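PDB 2GBW: biphenyl 2,3-Dioxygenase Beta Subunit from Sphingobium yanoikuyae, which probably serves as the structural partner of the catalytic alpha subunit in a ring-hydroxylating dioxygenase that attacks aromatic compounds such as biphenyl. Local coordinates for residues Tyr14-His19 against Ser104-Phe109; Phe109-Gly114 against Glu141-Arg146. All blocks are in the same frame, centred on the assembly; numbering follows the deposited sequence.

In the fold
Both contacts draw on strand 98-112 of the curved mixed sheet of an NTF2-like fold, and their centres lie about 12 Å apart on the same side of the chain's centre. Contact 1 sets helix 10-28 against residues 104-109 in the middle of that strand. Contact 2 begins where contact 1 leaves off, at Phe109, and joins the strand's end and the turn after it to strand 132-147, with strand 115-128 lying between the two. They come in series along the chain. The first, buried, ties the N-terminal helix to the sheet; the second, at the surface, ties the turn end of a hairpin to the strand that follows it, 132-147.

Contact 1: residues Tyr14-His19 against Ser104-Phe109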
ATOM      1  N   TYR B  14     -33.624   4.473 -18.366  1.00 36.60           N
ATOM      2  CA  TYR B  14     -33.987   4.368 -16.955  1.00 36.86           C
ATOM      3  C   TYR B  14     -34.247   2.917 -16.586  1.00 36.55           C
ATOM      4  O   TYR B  14     -33.755   2.393 -15.569  1.00 37.18           O
ATOM      5  CB  TYR B  14     -35.258   5.183 -16.638  1.00 37.25           C
ATOM      6  CG  TYR B  14     -35.603   4.989 -15.181  1.00 38.09           C
ATOM      7  CD1 TYR B  14     -35.042   5.818 -14.209  1.00 41.70           C
ATOM      8  CD2 TYR B  14     -36.429   3.935 -14.761  1.00 36.98           C
ATOM      9  CE1 TYR B  14     -35.327   5.643 -12.876  1.00 41.62           C
ATOM     10  CE2 TYR B  14     -36.734   3.749 -13.412  1.00 40.73           C
ATOM     11  CZ  TYR B  14     -36.164   4.600 -12.471  1.00 41.56           C
ATOM     12  OH  TYR B  14     -36.383   4.454 -11.108  1.00 40.50           O
ATOM     13  N   ASP B  15     -34.976   2.228 -17.440  1.00 35.80           N
ATOM     14  CA  ASP B  15     -35.337   0.831 -17.132  1.00 36.13           C
ATOM     15  C   ASP B  15     -34.125  -0.093 -17.073  1.00 34.84           C
ATOM     16  O   ASP B  15     -34.062  -0.999 -16.240  1.00 33.94           O
ATOM     17  CB  ASP B  15     -36.336   0.368 -18.155  1.00 35.69           C
ATOM     18  CG  ASP B  15     -37.709   0.955 -17.929  1.00 39.43           C
ATOM     19  OD1 ASP B  15     -38.001   1.539 -16.855  1.00 42.27           O
ATOM     20  OD2 ASP B  15     -38.514   0.787 -18.837  1.00 37.50           O
ATOM     21  N   ILE B  16     -33.135   0.169 -17.911  1.00 35.69           N
ATOM     22  CA  ILE B  16     -31.894  -0.627 -17.913  1.00 36.25           C
ATOM     23  C   ILE B  16     -31.088  -0.338 -16.655  1.00 35.87           C
ATOM     24  O   ILE B  16     -30.587  -1.228 -16.006  1.00 36.46           O
ATOM     25  CB  ILE B  16     -31.081  -0.341 -19.195  1.00 36.65           C
ATOM     26  CG1 ILE B  16     -31.782  -0.892 -20.438  1.00 36.09           C
ATOM     27  CG2 ILE B  16     -29.680  -0.967 -19.053  1.00 36.59           C
ATOM     28  CD1 ILE B  16     -31.150  -0.374 -21.812  1.00 35.46           C
ATOM     29  N   GLU B  17     -30.971   0.927 -16.269  1.00 36.16           N
ATOM     30  CA  GLU B  17     -30.323   1.280 -15.020  1.00 36.62           C
ATOM     31  C   GLU B  17     -30.992   0.626 -13.786  1.00 36.02           C
ATOM     32  O   GLU B  17     -30.287   0.159 -12.858  1.00 35.53           O
ATOM     33  CB  GLU B  17     -30.304   2.795 -14.878  1.00 37.39           C
ATOM     34  CG  GLU B  17     -29.290   3.444 -15.841  1.00 41.65           C
ATOM     35  CD  GLU B  17     -28.129   4.166 -15.177  1.00 44.73           C
ATOM     36  OE1 GLU B  17     -27.609   3.705 -14.119  1.00 49.50           O
ATOM     37  OE2 GLU B  17     -27.714   5.202 -15.771  1.00 46.10           O
ATOM     38  N   ALA B  18     -32.324   0.664 -13.740  1.00 37.29           N
ATOM     39  CA  ALA B  18     -33.075   0.062 -12.665  1.00 36.62           C
ATOM     40  C   ALA B  18     -32.856  -1.471 -12.593  1.00 37.46           C
ATOM     41  O   ALA B  18     -32.681  -2.018 -11.512  1.00 36.41           O
ATOM     42  CB  ALA B  18     -34.564   0.406 -12.821  1.00 36.46           C
ATOM     43  N   HIS B  19     -32.829  -2.138 -13.753  1.00 36.93           N
ATOM     44  CA  HIS B  19     -32.439  -3.531 -13.862  1.00 36.12           C
ATOM     45  C   HIS B  19     -31.028  -3.800 -13.277  1.00 36.45           C
ATOM     46  O   HIS B  19     -30.866  -4.710 -12.474  1.00 37.36           O
ATOM     47  CB  HIS B  19     -32.461  -3.983 -15.337  1.00 37.56           C
ATOM     48  CG  HIS B  19     -31.882  -5.344 -15.563  1.00 38.00           C
ATOM     49  ND1 HIS B  19     -32.635  -6.497 -15.448  1.00 40.95           N
ATOM     50  CD2 HIS B  19     -30.612  -5.744 -15.839  1.00 36.57           C
ATOM     51  CE1 HIS B  19     -31.851  -7.540 -15.660  1.00 40.54           C
ATOM     52  NE2 HIS B  19     -30.631  -7.111 -15.916  1.00 37.07           N
ATOM     53  N   SER B 104     -21.333   2.565 -13.314  1.00 39.61           N
ATOM     54  CA  SER B 104     -21.433   3.887 -13.923  1.00 39.87           C
ATOM     55  C   SER B 104     -21.308   3.839 -15.442  1.00 38.69           C
ATOM     56  O   SER B 104     -20.942   2.818 -16.034  1.00 37.41           O
ATOM     57  CB  SER B 104     -20.305   4.806 -13.383  1.00 39.96           C
ATOM     58  OG  SER B 104     -20.572   6.126 -13.825  1.00 47.64           O
ATOM     59  N   ASN B 105     -21.654   4.965 -16.076  1.00 37.68           N
ATOM     60  CA  ASN B 105     -21.490   5.172 -17.491  1.00 38.06           C
ATOM     61  C   ASN B 105     -22.253   4.152 -18.297  1.00 37.09           C
ATOM     62  O   ASN B 105     -21.711   3.586 -19.227  1.00 38.65           O
ATOM     63  CB  ASN B 105     -20.006   5.102 -17.878  1.00 36.14           C
ATOM     64  CG  ASN B 105     -19.619   6.280 -18.734  1.00 38.79           C
ATOM     65  OD1 ASN B 105     -19.509   7.416 -18.214  1.00 42.85           O
ATOM     66  ND2 ASN B 105     -19.493   6.070 -20.027  1.00 35.72           N
ATOM     67  N   VAL B 106     -23.464   3.836 -17.868  1.00 37.40           N
ATOM     68  CA  VAL B 106     -24.306   2.888 -18.587  1.00 37.84           C
ATOM     69  C   VAL B 106     -24.724   3.559 -19.911  1.00 39.06           C
ATOM     70  O   VAL B 106     -25.273   4.644 -19.907  1.00 38.50           O
ATOM     71  CB  VAL B 106     -25.559   2.534 -17.749  1.00 39.86           C
ATOM     72  CG1 VAL B 106     -26.576   1.709 -18.551  1.00 39.97           C
ATOM     73  CG2 VAL B 106     -25.171   1.785 -16.517  1.00 37.09           C
ATOM     74  N   GLU B 107     -24.411   2.934 -21.047  1.00 38.82           N
ATOM     75  CA  GLU B 107     -24.828   3.444 -22.338  1.00 39.28           C
ATOM     76  C   GLU B 107     -25.413   2.274 -23.085  1.00 38.83           C
ATOM     77  O   GLU B 107     -24.761   1.253 -23.260  1.00 39.79           O
ATOM     78  CB  GLU B 107     -23.666   4.043 -23.108  1.00 39.36           C
ATOM     79  CG  GLU B 107     -23.188   5.397 -22.550  1.00 41.71           C
ATOM     80  CD  GLU B 107     -22.057   5.971 -23.398  1.00 42.08           C
ATOM     81  OE1 GLU B 107     -20.939   5.430 -23.296  1.00 43.65           O
ATOM     82  OE2 GLU B 107     -22.267   6.965 -24.109  1.00 47.23           O
ATOM     83  N   ALA B 108     -26.641   2.437 -23.528  1.00 38.43           N
ATOM     84  CA  ALA B 108     -27.392   1.388 -24.214  1.00 39.51           C
ATOM     85  C   ALA B 108     -27.755   1.801 -25.638  1.00 40.36           C
ATOM     86  O   ALA B 108     -28.052   2.985 -25.906  1.00 38.52           O
ATOM     87  CB  ALA B 108     -28.649   1.071 -23.444  1.00 38.67           C
ATOM     88  N   PHE B 109     -27.787   0.812 -26.534  1.00 40.94           N
ATOM     89  CA  PHE B 109     -27.993   1.044 -27.971  1.00 40.27           C
ATOM     90  C   PHE B 109     -28.925  -0.038 -28.456  1.00 41.20           C
ATOM     91  O   PHE B 109     -28.774  -1.178 -28.080  1.00 39.82           O
ATOM     92  CB  PHE B 109     -26.671   0.936 -28.754  1.00 41.30           C
ATOM     93  CG  PHE B 109     -25.591   1.907 -28.291  1.00 41.23           C
ATOM     94  CD1 PHE B 109     -25.522   3.177 -28.851  1.00 43.04           C
ATOM     95  CD2 PHE B 109     -24.725   1.584 -27.283  1.00 42.40           C
ATOM     96  CE1 PHE B 109     -24.583   4.079 -28.466  1.00 43.49           C
ATOM     97  CE2 PHE B 109     -23.746   2.509 -26.868  1.00 44.99           C
ATOM     98  CZ  PHE B 109     -23.705   3.771 -27.472  1.00 40.97           C
TER
HETATM   99  O   HOH W   1     -24.938   5.284 -15.778  1.00 35.62           O
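This is a buried helix-on-sheet contact in which Ile16 and Glu17 of helix 10-28 meet Val106 and Ala108 of strand 98-112, inside the NTF2-like fold of the beta subunit. The helix segment crosses the strand segment at 128°, with their axes 9.3 Å apart at closest approach. Val106 and Ala108 point at the helix, with Glu107 between them and Phe109 after them turned away.

Ile16 fills the interface with both of its branches. Its CG2 methyl, placed anti to the backbone N by a chi1 of -69°, lies 4.1 Å from CG1 of Val106, while the longer arm carries CD1 to 3.3 Å from CB of Ala108, tighter than usual carbon contact. A small alanine suits this spot because there is room for little more than a methyl beneath the isoleucine. Leu116 and Phe151 add to the apolar surroundings of Ile16.

Glu17 runs alongside Val106, the two side chains pointing opposite ways. Its chain bends at chi2 (-116°) and lays the carboxylate beside the valine, OE1 coming within 3.9 Å of CG2 of Val106. The other oxygen, OE2, accepts a hydrogen bond of 2.8 Å from a water, which in turn accepts one from Val106 N at 2.9 Å. The carbonyl O of Val106 accepts a hydrogen bond from NE2 of His13, earlier in the same helix. An alanine in place of Glu17 would probably leave that bridging water without its acceptor on the helix and open a gap beside the valine.

Aliphatic side chains thus join helix to strand directly, while the acid, at the partly exposed border, reaches the strand's backbone N-H through water, so that apolar packing and a polar link meet on the same valine.

Contact 2: residues Phe109-Gly114 against Glu141-Arg146; sequences FEAGNG and EDKLRR
The guanidinium of Arg146 meets Glu110 and Gly114 at its edge, near its own plane, and within this contact neither segment lies over its faces. The carboxylate of Glu110 is turned only 12° from that plane and is gripped end-on, one nitrogen to each oxygen, through the syn lone pairs. This salt bridge spans a beta-hairpin and its neighbour: residues 109-114 run from strand 98-112 into the turn that leads to strand 115-128, which separates them from strand 132-147. Arg146 NH2 lies 3.0 Å from Glu110 OE2 in a nearly straight bond (168°), whereas NH1 to OE1 is longer, at 3.3 Å. The bend of the glutamate chain at chi2 (-72°) brings the acid to the arginine, whose long chain spans the remaining distance.

Farther back along strand 132-147, NZ of Lys143 passes 4.2 Å from CB of Ala111, its charge paired with Glu115. Glycine suits position 112, where a side chain would collide with the carbonyl O of Ala111, and Gly114 takes a positive phi that glycine adopts most easily. A water accepts from Arg146 N and donates to Gly114 O, the same oxygen that takes a 2.8 Å hydrogen bond from Arg146 NH1, which sits above the carbonyl plane.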
ATOM      1  N   PHE B 109     -27.787   0.812 -26.534  1.00 40.94           N
ATOM      2  CA  PHE B 109     -27.993   1.044 -27.971  1.00 40.27           C
ATOM      3  C   PHE B 109     -28.925  -0.038 -28.456  1.00 41.20           C
ATOM      4  O   PHE B 109     -28.774  -1.178 -28.080  1.00 39.82           O
ATOM      5  CB  PHE B 109     -26.671   0.936 -28.754  1.00 41.30           C
ATOM      6  CG  PHE B 109     -25.591   1.907 -28.291  1.00 41.23           C
ATOM      7  CD1 PHE B 109     -25.522   3.177 -28.851  1.00 43.04           C
ATOM      8  CD2 PHE B 109     -24.725   1.584 -27.283  1.00 42.40           C
ATOM      9  CE1 PHE B 109     -24.583   4.079 -28.466  1.00 43.49           C
ATOM     10  CE2 PHE B 109     -23.746   2.509 -26.868  1.00 44.99           C
ATOM     11  CZ  PHE B 109     -23.705   3.771 -27.472  1.00 40.97           C
ATOM     12  N   GLU B 110     -29.915   0.325 -29.284  1.00 42.73           N
ATOM     13  CA  GLU B 110     -30.849  -0.666 -29.883  1.00 43.88           C
ATOM     14  C   GLU B 110     -30.079  -1.477 -30.936  1.00 45.29           C
ATOM     15  O   GLU B 110     -29.495  -0.901 -31.876  1.00 47.93           O
ATOM     16  CB  GLU B 110     -32.063   0.045 -30.510  1.00 44.90           C
ATOM     17  CG  GLU B 110     -33.017   0.777 -29.509  1.00 44.99           C
ATOM     18  CD  GLU B 110     -33.891  -0.166 -28.625  1.00 48.95           C
ATOM     19  OE1 GLU B 110     -34.086  -1.359 -28.980  1.00 47.28           O
ATOM     20  OE2 GLU B 110     -34.448   0.315 -27.594  1.00 49.60           O
ATOM     21  N   ALA B 111     -30.095  -2.797 -30.837  1.00 45.81           N
ATOM     22  CA  ALA B 111     -29.099  -3.605 -31.574  1.00 46.28           C
ATOM     23  C   ALA B 111     -29.728  -4.464 -32.654  1.00 47.23           C
ATOM     24  O   ALA B 111     -29.039  -5.184 -33.378  1.00 48.53           O
ATOM     25  CB  ALA B 111     -28.331  -4.470 -30.634  1.00 47.38           C
ATOM     26  N   GLY B 112     -31.037  -4.423 -32.740  1.00 46.96           N
ATOM     27  CA  GLY B 112     -31.750  -5.246 -33.687  1.00 46.30           C
ATOM     28  C   GLY B 112     -32.367  -6.458 -33.025  1.00 46.05           C
ATOM     29  O   GLY B 112     -31.857  -6.955 -32.002  1.00 44.85           O
ATOM     30  N   ASN B 113     -33.469  -6.919 -33.626  1.00 45.70           N
ATOM     31  CA  ASN B 113     -34.287  -7.988 -33.059  1.00 46.13           C
ATOM     32  C   ASN B 113     -34.812  -7.689 -31.630  1.00 46.50           C
ATOM     33  O   ASN B 113     -35.022  -8.610 -30.837  1.00 48.07           O
ATOM     34  CB  ASN B 113     -33.480  -9.303 -33.048  1.00 45.93           C
ATOM     35  CG  ASN B 113     -34.362 -10.514 -32.864  1.00 45.88           C
ATOM     36  OD1 ASN B 113     -35.484 -10.519 -33.352  1.00 45.22           O
ATOM     37  ND2 ASN B 113     -33.878 -11.531 -32.136  1.00 48.46           N
ATOM     38  N   GLY B 114     -34.985  -6.415 -31.289  1.00 45.10           N
ATOM     39  CA  GLY B 114     -35.399  -6.028 -29.932  1.00 44.82           C
ATOM     40  C   GLY B 114     -34.309  -6.141 -28.870  1.00 44.88           C
ATOM     41  O   GLY B 114     -34.564  -5.913 -27.669  1.00 44.04           O
ATOM     42  N   GLU B 141     -19.708  -5.478 -21.262  1.00 39.79           N
ATOM     43  CA  GLU B 141     -20.366  -5.377 -22.555  1.00 40.29           C
ATOM     44  C   GLU B 141     -21.446  -6.466 -22.545  1.00 39.70           C
ATOM     45  O   GLU B 141     -21.108  -7.652 -22.582  1.00 40.48           O
ATOM     46  CB  GLU B 141     -19.363  -5.549 -23.700  1.00 40.82           C
ATOM     47  CG  GLU B 141     -18.283  -4.472 -23.710  1.00 44.58           C
ATOM     48  CD  GLU B 141     -17.147  -4.698 -24.706  1.00 45.07           C
ATOM     49  OE1 GLU B 141     -17.111  -5.725 -25.433  1.00 44.37           O
ATOM     50  OE2 GLU B 141     -16.271  -3.789 -24.754  1.00 52.37           O
ATOM     51  N   ASP B 142     -22.723  -6.050 -22.433  1.00 39.52           N
ATOM     52  CA  ASP B 142     -23.898  -6.978 -22.396  1.00 38.97           C
ATOM     53  C   ASP B 142     -24.701  -6.887 -23.670  1.00 38.92           C
ATOM     54  O   ASP B 142     -24.779  -5.818 -24.286  1.00 36.05           O
ATOM     55  CB  ASP B 142     -24.865  -6.626 -21.248  1.00 38.69           C
ATOM     56  CG  ASP B 142     -24.354  -6.983 -19.849  1.00 42.32           C
ATOM     57  OD1 ASP B 142     -23.389  -7.779 -19.697  1.00 39.77           O
ATOM     58  OD2 ASP B 142     -24.993  -6.483 -18.869  1.00 46.90           O
ATOM     59  N   LYS B 143     -25.353  -7.999 -24.020  1.00 38.88           N
ATOM     60  CA  LYS B 143     -26.538  -8.021 -24.862  1.00 40.48           C
ATOM     61  C   LYS B 143     -27.666  -8.429 -23.940  1.00 40.44           C
ATOM     62  O   LYS B 143     -27.582  -9.479 -23.272  1.00 40.93           O
ATOM     63  CB  LYS B 143     -26.436  -9.052 -25.965  1.00 41.27           C
ATOM     64  CG  LYS B 143     -25.246  -8.888 -26.937  1.00 43.64           C
ATOM     65  CD  LYS B 143     -25.666  -9.218 -28.379  1.00 45.53           C
ATOM     66  CE  LYS B 143     -26.529  -8.108 -29.010  1.00 48.01           C
ATOM     67  NZ  LYS B 143     -27.493  -8.537 -30.087  1.00 51.43           N
ATOM     68  N   LEU B 144     -28.694  -7.598 -23.864  1.00 40.49           N
ATOM     69  CA  LEU B 144     -29.892  -7.886 -23.076  1.00 40.58           C
ATOM     70  C   LEU B 144     -31.087  -8.054 -23.985  1.00 40.97           C
ATOM     71  O   LEU B 144     -31.131  -7.483 -25.083  1.00 41.33           O
ATOM     72  CB  LEU B 144     -30.215  -6.716 -22.166  1.00 40.50           C
ATOM     73  CG  LEU B 144     -29.168  -6.168 -21.186  1.00 39.70           C
ATOM     74  CD1 LEU B 144     -29.834  -5.048 -20.433  1.00 36.74           C
ATOM     75  CD2 LEU B 144     -28.645  -7.198 -20.191  1.00 37.86           C
ATOM     76  N   ARG B 145     -32.076  -8.816 -23.538  1.00 40.48           N
ATOM     77  CA  ARG B 145     -33.390  -8.746 -24.182  1.00 42.02           C
ATOM     78  C   ARG B 145     -34.461  -8.514 -23.140  1.00 43.10           C
ATOM     79  O   ARG B 145     -34.308  -8.825 -21.962  1.00 41.04           O
ATOM     80  CB  ARG B 145     -33.707 -10.005 -24.971  1.00 42.63           C
ATOM     81  CG  ARG B 145     -33.709 -11.259 -24.113  1.00 43.25           C
ATOM     82  CD  ARG B 145     -34.344 -12.442 -24.866  1.00 40.66           C
ATOM     83  NE  ARG B 145     -33.384 -13.001 -25.814  1.00 37.88           N
ATOM     84  CZ  ARG B 145     -32.509 -13.974 -25.559  1.00 39.53           C
ATOM     85  NH1 ARG B 145     -32.445 -14.563 -24.363  1.00 40.53           N
ATOM     86  NH2 ARG B 145     -31.680 -14.366 -26.516  1.00 40.59           N
ATOM     87  N   ARG B 146     -35.557  -7.952 -23.611  1.00 44.51           N
ATOM     88  CA  ARG B 146     -36.730  -7.723 -22.803  1.00 48.09           C
ATOM     89  C   ARG B 146     -37.332  -9.050 -22.371  1.00 48.99           C
ATOM     90  O   ARG B 146     -37.437  -9.985 -23.160  1.00 48.14           O
ATOM     91  CB  ARG B 146     -37.761  -6.920 -23.591  1.00 48.70           C
ATOM     92  CG  ARG B 146     -37.503  -5.418 -23.558  1.00 51.02           C
ATOM     93  CD  ARG B 146     -36.766  -4.925 -24.812  1.00 55.06           C
ATOM     94  NE  ARG B 146     -36.635  -3.456 -24.837  1.00 55.20           N
ATOM     95  CZ  ARG B 146     -36.051  -2.763 -25.815  1.00 54.67           C
ATOM     96  NH1 ARG B 146     -35.558  -3.383 -26.884  1.00 55.14           N
ATOM     97  NH2 ARG B 146     -35.962  -1.442 -25.720  1.00 55.55           N
TER
HETATM   98  O   HOH W   2     -35.965  -7.767 -26.529  1.00 43.92           O